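PDB 3NA6: succinylglutamate desuccinylase/aspartoacylase from Ruegeria sp. TM1040, which probably hydrolyses the amide bond of an N-acylated amino acid, as zinc-dependent hydrolases of the succinylglutamate desuccinylase/aspartoacylase family do. Local coordinates for residues E71-T76 with L85-Y90; N231-I234 with I238-G241; T133-A138 with G193-A198. One frame throughout, in Å; residues are numbered along the deposited sequence. Where two conformers were deposited one is given.

Overall arrangement
All three contacts lie against the mixed sheet of the catalytic domain. Contacts 1 and 2, with centres about 14 Å apart, share one apolar seam: L233 of contact 2 touches L72 and L85 of contact 1, with L85 CD2 3.6 Å from L233 CD2, and I238 also packs on L85. Contact 3, its centre about 18 Å from that of contact 1, does not touch contact 2; their nearest atoms are about 9 Å apart. The calcium ion, at T82 and G237, lies beside contact 2, about 4 Å from the Q240 side chain. Y195 of contact 3 instead lies near H59, E62 and H145, possibly the family's zinc site, here without a metal.

Contact 1: E71-T76 with L85-Y90; sequences ELAATT and LIIVPY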
ATOM      1  N   GLU A  71       0.572  23.655  25.872  1.00 22.87           N
ATOM      2  CA  GLU A  71       0.001  24.704  26.735  1.00 23.36           C
ATOM      3  C   GLU A  71       1.114  25.494  27.428  1.00 22.97           C
ATOM      4  O   GLU A  71       1.091  26.717  27.469  1.00 24.18           O
ATOM      5  CB  GLU A  71      -0.931  24.113  27.768  1.00 23.89           C
ATOM      6  CG  GLU A  71      -1.651  25.160  28.586  1.00 23.23           C
ATOM      7  CD  GLU A  71      -2.440  24.566  29.710  1.00 33.31           C
ATOM      8  OE1 GLU A  71      -3.563  24.075  29.477  1.00 36.42           O
ATOM      9  OE2 GLU A  71      -1.938  24.601  30.837  1.00 46.20           O
ATOM     10  N   LEU A  72       2.110  24.787  27.938  1.00 23.36           N
ATOM     11  CA  LEU A  72       3.261  25.446  28.547  1.00 21.00           C
ATOM     12  C   LEU A  72       3.917  26.434  27.574  1.00 21.60           C
ATOM     13  O   LEU A  72       4.182  27.573  27.937  1.00 22.50           O
ATOM     14  CB  LEU A  72       4.305  24.422  29.040  1.00 20.44           C
ATOM     15  CG  LEU A  72       5.376  25.030  29.973  1.00 21.44           C
ATOM     16  CD1 LEU A  72       4.794  25.320  31.370  1.00 24.11           C
ATOM     17  CD2 LEU A  72       6.572  24.132  30.061  1.00 23.66           C
ATOM     18  N   ALA A  73       4.119  26.015  26.336  1.00 21.89           N
ATOM     19  CA  ALA A  73       4.850  26.861  25.374  1.00 23.87           C
ATOM     20  C   ALA A  73       4.019  28.095  24.997  1.00 26.09           C
ATOM     21  O   ALA A  73       4.568  29.169  24.726  1.00 23.75           O
ATOM     22  CB  ALA A  73       5.214  26.081  24.123  1.00 21.72           C
ATOM     23  N   ALA A  74       2.708  27.933  24.999  1.00 24.24           N
ATOM     24  CA  ALA A  74       1.803  28.987  24.533  1.00 26.79           C
ATOM     25  C   ALA A  74       1.397  29.953  25.633  1.00 27.81           C
ATOM     26  O   ALA A  74       0.929  31.022  25.337  1.00 29.33           O
ATOM     27  CB  ALA A  74       0.544  28.358  23.924  1.00 23.48           C
ATOM     28  N   THR A  75       1.529  29.575  26.895  1.00 28.45           N
ATOM     29  CA  THR A  75       0.947  30.375  27.975  1.00 29.23           C
ATOM     30  C   THR A  75       1.958  30.868  29.036  1.00 30.29           C
ATOM     31  O   THR A  75       1.582  31.551  29.947  1.00 35.17           O
ATOM     32  CB  THR A  75      -0.221  29.605  28.666  1.00 31.90           C
ATOM     33  OG1 THR A  75       0.290  28.498  29.404  1.00 30.71           O
ATOM     34  CG2 THR A  75      -1.239  29.098  27.640  1.00 28.99           C
ATOM     35  N   THR A  76       3.241  30.550  28.920  1.00 29.11           N
ATOM     36  CA  THR A  76       4.204  30.915  29.961  1.00 27.00           C
ATOM     37  C   THR A  76       4.868  32.201  29.523  1.00 29.13           C
ATOM     38  O   THR A  76       5.327  32.282  28.376  1.00 29.74           O
ATOM     39  CB  THR A  76       5.281  29.845  30.086  1.00 26.40           C
ATOM     40  OG1 THR A  76       4.656  28.597  30.424  1.00 25.36           O
ATOM     41  CG2 THR A  76       6.340  30.233  31.137  1.00 20.76           C
ATOM     42  N   LEU A  85      13.458  27.248  29.737  1.00 24.29           N
ATOM     43  CA  LEU A  85      12.685  26.103  29.262  1.00 21.12           C
ATOM     44  C   LEU A  85      12.983  25.852  27.776  1.00 20.91           C
ATOM     45  O   LEU A  85      12.831  26.740  26.982  1.00 21.87           O
ATOM     46  CB  LEU A  85      11.186  26.376  29.469  1.00 20.82           C
ATOM     47  CG  LEU A  85      10.720  26.669  30.898  1.00 18.61           C
ATOM     48  CD1 LEU A  85       9.264  27.163  30.884  1.00 23.23           C
ATOM     49  CD2 LEU A  85      10.874  25.436  31.799  1.00 16.82           C
ATOM     50  N   ILE A  86      13.430  24.655  27.396  1.00 20.04           N
ATOM     51  CA  ILE A  86      13.502  24.273  25.971  1.00 17.78           C
ATOM     52  C   ILE A  86      12.395  23.224  25.783  1.00 19.75           C
ATOM     53  O   ILE A  86      12.498  22.095  26.326  1.00 18.46           O
ATOM     54  CB  ILE A  86      14.849  23.692  25.584  1.00 16.37           C
ATOM     55  CG1 ILE A  86      15.948  24.721  25.844  1.00 21.48           C
ATOM     56  CG2 ILE A  86      14.869  23.295  24.106  1.00 23.67           C
ATOM     57  CD1 ILE A  86      17.382  24.177  25.740  1.00 18.18           C
ATOM     58  N   ILE A  87      11.331  23.618  25.070  1.00 18.37           N
ATOM     59  CA  ILE A  87      10.092  22.857  24.981  1.00 19.44           C
ATOM     60  C   ILE A  87       9.933  22.279  23.559  1.00 20.58           C
ATOM     61  O   ILE A  87       9.854  23.023  22.590  1.00 21.21           O
ATOM     62  CB  ILE A  87       8.875  23.754  25.256  1.00 20.68           C
ATOM     63  CG1 ILE A  87       9.081  24.556  26.551  1.00 21.19           C
ATOM     64  CG2 ILE A  87       7.588  22.886  25.270  1.00 20.33           C
ATOM     65  CD1 ILE A  87       7.944  25.551  26.910  1.00 18.22           C
ATOM     66  N   VAL A  88       9.868  20.959  23.464  1.00 22.39           N
ATOM     67  CA  VAL A  88       9.691  20.228  22.192  1.00 21.81           C
ATOM     68  C   VAL A  88       8.510  19.268  22.408  1.00 21.06           C
ATOM     69  O   VAL A  88       8.686  18.142  22.862  1.00 18.29           O
ATOM     70  CB  VAL A  88      10.967  19.441  21.867  1.00 20.72           C
ATOM     71  CG1 VAL A  88      10.857  18.663  20.539  1.00 15.56           C
ATOM     72  CG2 VAL A  88      12.183  20.389  21.840  1.00 18.38           C
ATOM     73  N   PRO A  89       7.288  19.733  22.137  1.00 21.25           N
ATOM     74  CA  PRO A  89       6.106  18.893  22.432  1.00 20.07           C
ATOM     75  C   PRO A  89       6.019  17.631  21.590  1.00 20.26           C
ATOM     76  O   PRO A  89       5.423  16.650  22.021  1.00 20.27           O
ATOM     77  CB  PRO A  89       4.915  19.803  22.133  1.00 21.52           C
ATOM     78  CG  PRO A  89       5.479  21.140  21.733  1.00 26.99           C
ATOM     79  CD  PRO A  89       6.940  21.031  21.540  1.00 20.53           C
ATOM     80  N   TYR A  90       6.585  17.685  20.386  1.00 21.05           N
ATOM     81  CA  TYR A  90       6.552  16.580  19.447  1.00 20.58           C
ATOM     82  C   TYR A  90       7.989  16.163  19.088  1.00 19.67           C
ATOM     83  O   TYR A  90       8.564  16.622  18.127  1.00 22.40           O
ATOM     84  CB  TYR A  90       5.761  16.976  18.204  1.00 21.64           C
ATOM     85  CG  TYR A  90       4.462  17.692  18.418  1.00 21.86           C
ATOM     86  CD1 TYR A  90       3.484  17.173  19.240  1.00 16.67           C
ATOM     87  CD2 TYR A  90       4.176  18.864  17.719  1.00 23.71           C
ATOM     88  CE1 TYR A  90       2.222  17.824  19.391  1.00 20.55           C
ATOM     89  CE2 TYR A  90       2.946  19.517  17.846  1.00 20.15           C
ATOM     90  CZ  TYR A  90       1.968  18.996  18.714  1.00 20.01           C
ATOM     91  OH  TYR A  90       0.746  19.644  18.841  1.00 17.75           O
TER
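L72 lays its isobutyl end over I87 and L85. With CG anti to the backbone N (chi1 -167°), the branch CD2 leaves the helix for the sheet and meets CD1 of I87 at 3.7 Å and CD1 of L85 at 4.1 Å. It runs roughly at right angles to the L85 side chain but at a slant to I87. L229 and L233 of helix 219-235 also pack against L72. A73, the next residue, is small enough to let the strand come close: I87 CD1 lies 3.7 Å from A73 CA, and the methyl CB of A73 also touches I87 CG2 at 4.1 Å. I87 thus presses both its methyls on the helix, CD1 between L72 and A73. At T75 the hydroxyl OG1 turns back to the helix, 2.7 Å from E71 O and well above that carbonyl plane. T76, where the helix ends, hydrogen-bonds through OG1 to L72 O, only 18° from the carbonyl plane, while its methyl CG2 sits 4.2 Å from L85 CD1. The axes of 71-75 and 85-88 approach to 9.1 Å at 126°. This is the second half of a beta-alpha-beta crossover: helix 64-75 joins strand 51-55 to its parallel neighbour 83-88 and packs on the sheet they share, as in other alpha/beta enzymes of the zinc exopeptidase clan.

Contact 2: N231-I234 with I238-G241; sequences NVLI and ILQG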
ATOM      1  N   ASN A 231       4.778  21.177  38.870  1.00 22.01           N
ATOM      2  CA  ASN A 231       5.475  20.761  40.080  1.00 22.16           C
ATOM      3  C   ASN A 231       6.981  20.570  39.899  1.00 24.00           C
ATOM      4  O   ASN A 231       7.761  21.105  40.711  1.00 23.19           O
ATOM      5  CB  ASN A 231       4.913  19.478  40.656  1.00 25.46           C
ATOM      6  CG  ASN A 231       3.590  19.678  41.425  1.00 27.13           C
ATOM      7  OD1 ASN A 231       3.155  20.788  41.691  1.00 27.28           O
ATOM      8  ND2 ASN A 231       2.958  18.574  41.765  1.00 24.34           N
ATOM      9  N   VAL A 232       7.406  19.797  38.886  1.00 22.81           N
ATOM     10  CA  VAL A 232       8.849  19.560  38.736  1.00 23.02           C
ATOM     11  C   VAL A 232       9.571  20.858  38.352  1.00 22.24           C
ATOM     12  O   VAL A 232      10.697  21.097  38.803  1.00 23.65           O
ATOM     13  CB  VAL A 232       9.210  18.386  37.790  1.00 23.52           C
ATOM     14  CG1 VAL A 232       8.584  17.087  38.309  1.00 20.65           C
ATOM     15  CG2 VAL A 232       8.787  18.671  36.358  1.00 21.56           C
ATOM     16  N   LEU A 233       8.931  21.695  37.536  1.00 21.37           N
ATOM     17  CA  LEU A 233       9.532  22.982  37.193  1.00 23.38           C
ATOM     18  C   LEU A 233       9.705  23.920  38.412  1.00 23.78           C
ATOM     19  O   LEU A 233      10.689  24.686  38.476  1.00 23.79           O
ATOM     20  CB  LEU A 233       8.779  23.666  36.038  1.00 20.50           C
ATOM     21  CG  LEU A 233       8.890  22.983  34.656  1.00 26.11           C
ATOM     22  CD1 LEU A 233       8.075  23.746  33.599  1.00 21.01           C
ATOM     23  CD2 LEU A 233      10.334  22.799  34.226  1.00 20.37           C
ATOM     24  N   ILE A 234       8.787  23.855  39.372  1.00 23.30           N
ATOM     25  CA  ILE A 234       8.963  24.536  40.674  1.00 24.67           C
ATOM     26  C   ILE A 234      10.120  23.882  41.473  1.00 26.10           C
ATOM     27  O   ILE A 234      10.977  24.584  42.005  1.00 25.53           O
ATOM     28  CB  ILE A 234       7.663  24.538  41.513  1.00 25.62           C
ATOM     29  CG1 ILE A 234       6.590  25.409  40.834  1.00 27.26           C
ATOM     30  CG2 ILE A 234       7.931  25.088  42.958  1.00 24.57           C
ATOM     31  CD1 ILE A 234       5.110  25.250  41.404  1.00 25.33           C
ATOM     32  N   ILE A 238      12.714  26.718  38.291  1.00 23.89           N
ATOM     33  CA  ILE A 238      12.568  27.468  37.047  1.00 24.55           C
ATOM     34  C   ILE A 238      11.275  28.286  37.021  1.00 26.61           C
ATOM     35  O   ILE A 238      11.244  29.402  36.450  1.00 25.33           O
ATOM     36  CB  ILE A 238      12.644  26.528  35.811  1.00 23.38           C
ATOM     37  CG1 ILE A 238      13.960  25.726  35.846  1.00 24.75           C
ATOM     38  CG2 ILE A 238      12.507  27.337  34.522  1.00 22.45           C
ATOM     39  CD1 ILE A 238      14.174  24.664  34.705  1.00 22.47           C
ATOM     40  N   LEU A 239      10.203  27.697  37.561  1.00 26.76           N
ATOM     41  CA  LEU A 239       8.911  28.381  37.751  1.00 28.05           C
ATOM     42  C   LEU A 239       8.753  28.582  39.249  1.00 29.78           C
ATOM     43  O   LEU A 239       9.440  27.930  40.034  1.00 29.58           O
ATOM     44  CB  LEU A 239       7.724  27.566  37.205  1.00 25.10           C
ATOM     45  CG  LEU A 239       7.636  27.307  35.703  1.00 27.95           C
ATOM     46  CD1 LEU A 239       6.368  26.496  35.291  1.00 24.31           C
ATOM     47  CD2 LEU A 239       7.664  28.630  34.952  1.00 25.25           C
ATOM     48  N   GLN A 240       7.899  29.519  39.655  1.00 30.05           N
ATOM     49  CA  GLN A 240       7.721  29.798  41.086  1.00 32.25           C
ATOM     50  C   GLN A 240       6.280  29.503  41.440  1.00 33.37           C
ATOM     51  O   GLN A 240       5.441  29.388  40.552  1.00 33.75           O
ATOM     52  CB  GLN A 240       8.120  31.241  41.420  1.00 33.41           C
ATOM     53  CG  GLN A 240       9.671  31.498  41.138  1.00 44.52           C
ATOM     54  CD  GLN A 240       9.919  32.022  39.713  1.00 52.72           C
ATOM     55  OE1 GLN A 240       9.311  33.015  39.317  1.00 71.53           O
ATOM     56  NE2 GLN A 240      10.790  31.360  38.945  1.00 48.13           N
ATOM     57  N   GLY A 241       5.999  29.344  42.726  1.00 34.31           N
ATOM     58  CA  GLY A 241       4.635  29.059  43.182  1.00 37.12           C
ATOM     59  C   GLY A 241       4.629  27.892  44.146  1.00 36.76           C
ATOM     60  O   GLY A 241       5.682  27.401  44.516  1.00 37.73           O
TER
HETATM   61  O   HOH W   1      10.750  27.525  42.129  1.00 31.46           O
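L233 and L239 both set CG anti to the carbonyl carbon, with chi1 -68° and -65°, and their side chains meet at a slant, CD1 of L233 3.7 Å from CD1 of L239. L239 CD1 also rests on L233 CB, so its methyl lies along the root of the helix side chain. I234 sends its two branches to the later part of 238-241. Its CG2 touches the carbonyl oxygen of G241 at 3.6 Å, and its CD1 lies 3.8 Å from G241 C; CG1 passes the backbone of Q240. G241 itself has backbone angles that would drive a CB into the preceding carbonyl. With I234 cut back to an alanine, the strip of backbone at Q240 and G241 would probably lose its apolar support and be freer to shift. The polar work falls to the end of helix 219-235. L233 O takes two backbone N-H groups: I238 N lies 2.9 Å away, close to the direction of the C=O bond, whereas L239 N, 3.2 Å from L233 O, comes from above the carbonyl plane with a nearly straight N-H...O angle of 174°. Beyond them, I234 CA approaches L239 O at 3.5 Å in a CA-H...O contact, and one water donates to I234 O; its approach to L239 O is very short and doubtful. I238 also pairs through its backbone with T82, which with G237 forms the calcium site. Near the helix's C-terminal end, L233 O is thus gripped by two N-H groups of the returning chain, and I234 O takes a water; the two N-H groups probably offset part of the negative end of the helix dipole, and the same turn carries G237 to the calcium ion.

Contact 3: T133-A138 with G193-A198; sequences TLLPMA and GMYDTA
L135 meets Y195 and A198 through the two methyls of its isobutyl group. From the backbone, CB sets off toward helix 195-200, and with CG anti to the carbonyl carbon (chi1 -82°) the side chain stretches straight across. CG comes within 4.3 Å of Y195 OH, and the fork then divides the work. CD2 takes the phenol end, 3.8 Å from Y195 OH. CD1 reaches farther and touches both Y195 and A198: it lies 3.9 Å from Y195 CE1, approaching the ring obliquely, and 4.0 Å from A198 CB, which faces it one helical turn after Y195. L135 and Y195 also pack on L53 of strand 51-55, so the contact joins segment 133-138 to the start of helix 195-200 above the central sheet of an alpha/beta domain. Y195 holds CG anti to its own backbone nitrogen, chi1 -173°, which carries the ring out past the helix to lie beside L135. Its ring has other aromatic company in F91, met edge-to-face, and F114, at planes of about 55°. Just before helix 195-200, M194, a selenomethionine at the N-cap position, offers its O to A198 N at 3.1 Å, fixing the turn from which Y195 and A198 project. Behind L135, its carbonyl oxygen and that of A138 both accept hydrogen bonds from K204 NZ.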
ATOM      1  N   THR A 133      23.931  18.386  21.202  1.00 23.89           N
ATOM      2  CA  THR A 133      23.686  19.816  21.173  1.00 22.30           C
ATOM      3  C   THR A 133      22.749  20.249  22.281  1.00 22.42           C
ATOM      4  O   THR A 133      23.109  21.098  23.078  1.00 23.11           O
ATOM      5  CB  THR A 133      23.178  20.298  19.787  1.00 26.51           C
ATOM      6  OG1 THR A 133      24.113  19.880  18.798  1.00 20.94           O
ATOM      7  CG2 THR A 133      23.047  21.824  19.738  1.00 25.20           C
ATOM      8  N   LEU A 134      21.552  19.672  22.368  1.00 20.35           N
ATOM      9  CA  LEU A 134      20.598  20.144  23.340  1.00 21.27           C
ATOM     10  C   LEU A 134      20.876  19.664  24.774  1.00 22.06           C
ATOM     11  O   LEU A 134      20.908  20.473  25.701  1.00 22.86           O
ATOM     12  CB  LEU A 134      19.181  19.805  22.909  1.00 23.52           C
ATOM     13  CG  LEU A 134      18.688  20.451  21.615  1.00 24.01           C
ATOM     14  CD1 LEU A 134      17.213  20.102  21.424  1.00 23.30           C
ATOM     15  CD2 LEU A 134      18.900  21.987  21.710  1.00 18.71           C
ATOM     16  N   LEU A 135      21.047  18.367  24.971  1.00 24.70           N
ATOM     17  CA  LEU A 135      21.280  17.837  26.327  1.00 24.59           C
ATOM     18  C   LEU A 135      22.471  18.505  27.018  1.00 23.75           C
ATOM     19  O   LEU A 135      22.378  18.815  28.194  1.00 23.17           O
ATOM     20  CB  LEU A 135      21.443  16.303  26.369  1.00 25.18           C
ATOM     21  CG  LEU A 135      20.109  15.521  26.381  1.00 27.10           C
ATOM     22  CD1 LEU A 135      20.308  13.984  26.270  1.00 20.04           C
ATOM     23  CD2 LEU A 135      19.360  15.905  27.638  1.00 19.31           C
ATOM     24  N   PRO A 136      23.570  18.743  26.294  1.00 24.02           N
ATOM     25  CA  PRO A 136      24.646  19.411  27.029  1.00 25.58           C
ATOM     26  C   PRO A 136      24.320  20.815  27.534  1.00 26.51           C
ATOM     27  O   PRO A 136      25.015  21.276  28.419  1.00 27.65           O
ATOM     28  CB  PRO A 136      25.813  19.450  26.034  1.00 24.30           C
ATOM     29  CG  PRO A 136      25.575  18.291  25.109  1.00 23.96           C
ATOM     30  CD  PRO A 136      24.036  18.226  24.989  1.00 21.61           C
HETATM   31  N   MSE A 137      23.294  21.473  27.004  0.50 24.77           N
HETATM   32  CA  MSE A 137      22.916  22.774  27.520  0.50 24.74           C
HETATM   33  C   MSE A 137      21.847  22.659  28.578  0.50 24.63           C
HETATM   34  O   MSE A 137      21.490  23.660  29.182  0.50 25.12           O
HETATM   35  CB  MSE A 137      22.453  23.673  26.384  0.50 25.19           C
HETATM   36  CG  MSE A 137      23.584  24.058  25.457  0.50 23.75           C
HETATM   37 SE   MSE A 137      23.053  25.501  24.297  0.38 28.41          SE
HETATM   38  CE  MSE A 137      21.144  25.028  24.051  0.50 12.60           C
ATOM     39  N   ALA A 138      21.353  21.445  28.833  1.00 24.19           N
ATOM     40  CA  ALA A 138      20.339  21.238  29.875  1.00 24.97           C
ATOM     41  C   ALA A 138      20.925  20.741  31.175  1.00 25.68           C
ATOM     42  O   ALA A 138      21.839  19.920  31.172  1.00 23.59           O
ATOM     43  CB  ALA A 138      19.264  20.246  29.403  1.00 23.28           C
ATOM     44  N   GLY A 193      20.792   2.423  24.516  1.00 35.34           N
ATOM     45  CA  GLY A 193      20.143   3.219  23.478  1.00 32.75           C
ATOM     46  C   GLY A 193      18.981   4.115  23.887  1.00 31.69           C
ATOM     47  O   GLY A 193      18.462   4.856  23.067  1.00 28.48           O
HETATM   48  N   MSE A 194      18.558   4.042  25.149  1.00 28.88           N
HETATM   49  CA  MSE A 194      17.445   4.840  25.602  1.00 27.35           C
HETATM   50  C   MSE A 194      17.807   6.300  25.916  1.00 26.05           C
HETATM   51  O   MSE A 194      18.925   6.630  26.338  1.00 24.47           O
HETATM   52  CB  MSE A 194      16.770   4.176  26.791  1.00 27.42           C
HETATM   53  CG  MSE A 194      15.818   3.039  26.364  1.00 36.89           C
HETATM   54 SE   MSE A 194      15.003   2.341  27.943  0.75 41.14          SE
HETATM   55  CE  MSE A 194      13.561   3.565  28.159  1.00 32.75           C
ATOM     56  N   TYR A 195      16.838   7.168  25.660  1.00 24.22           N
ATOM     57  CA  TYR A 195      16.921   8.562  26.006  1.00 24.38           C
ATOM     58  C   TYR A 195      17.207   8.734  27.484  1.00 24.22           C
ATOM     59  O   TYR A 195      18.074   9.501  27.842  1.00 25.24           O
ATOM     60  CB  TYR A 195      15.632   9.279  25.647  1.00 20.35           C
ATOM     61  CG  TYR A 195      15.723  10.768  25.837  1.00 18.45           C
ATOM     62  CD1 TYR A 195      16.653  11.522  25.153  1.00 24.24           C
ATOM     63  CD2 TYR A 195      14.859  11.424  26.695  1.00 24.13           C
ATOM     64  CE1 TYR A 195      16.716  12.899  25.322  1.00 22.43           C
ATOM     65  CE2 TYR A 195      14.929  12.780  26.873  1.00 23.83           C
ATOM     66  CZ  TYR A 195      15.841  13.513  26.180  1.00 26.04           C
ATOM     67  OH  TYR A 195      15.880  14.872  26.384  1.00 24.01           O
ATOM     68  N   ASP A 196      16.497   8.006  28.331  1.00 24.47           N
ATOM     69  CA  ASP A 196      16.706   8.111  29.773  1.00 27.05           C
ATOM     70  C   ASP A 196      18.168   7.890  30.129  1.00 26.54           C
ATOM     71  O   ASP A 196      18.721   8.606  30.953  1.00 28.48           O
ATOM     72  CB  ASP A 196      15.878   7.091  30.543  1.00 28.72           C
ATOM     73  CG  ASP A 196      14.360   7.233  30.323  1.00 36.01           C
ATOM     74  OD1 ASP A 196      13.861   8.327  29.963  1.00 47.13           O
ATOM     75  OD2 ASP A 196      13.663   6.220  30.537  1.00 47.04           O
ATOM     76  N   THR A 197      18.777   6.879  29.524  1.00 27.07           N
ATOM     77  CA  THR A 197      20.203   6.596  29.746  1.00 28.04           C
ATOM     78  C   THR A 197      21.109   7.750  29.283  1.00 26.38           C
ATOM     79  O   THR A 197      22.049   8.124  29.973  1.00 24.98           O
ATOM     80  CB  THR A 197      20.562   5.247  29.114  1.00 27.81           C
ATOM     81  OG1 THR A 197      19.604   4.283  29.563  1.00 34.68           O
ATOM     82  CG2 THR A 197      21.970   4.779  29.482  1.00 28.49           C
ATOM     83  N   ALA A 198      20.800   8.339  28.137  1.00 24.57           N
ATOM     84  CA  ALA A 198      21.548   9.476  27.624  1.00 24.34           C
ATOM     85  C   ALA A 198      21.600  10.614  28.664  1.00 26.16           C
ATOM     86  O   ALA A 198      22.651  11.220  28.878  1.00 24.45           O
ATOM     87  CB  ALA A 198      20.911   9.985  26.314  1.00 24.02           C
TER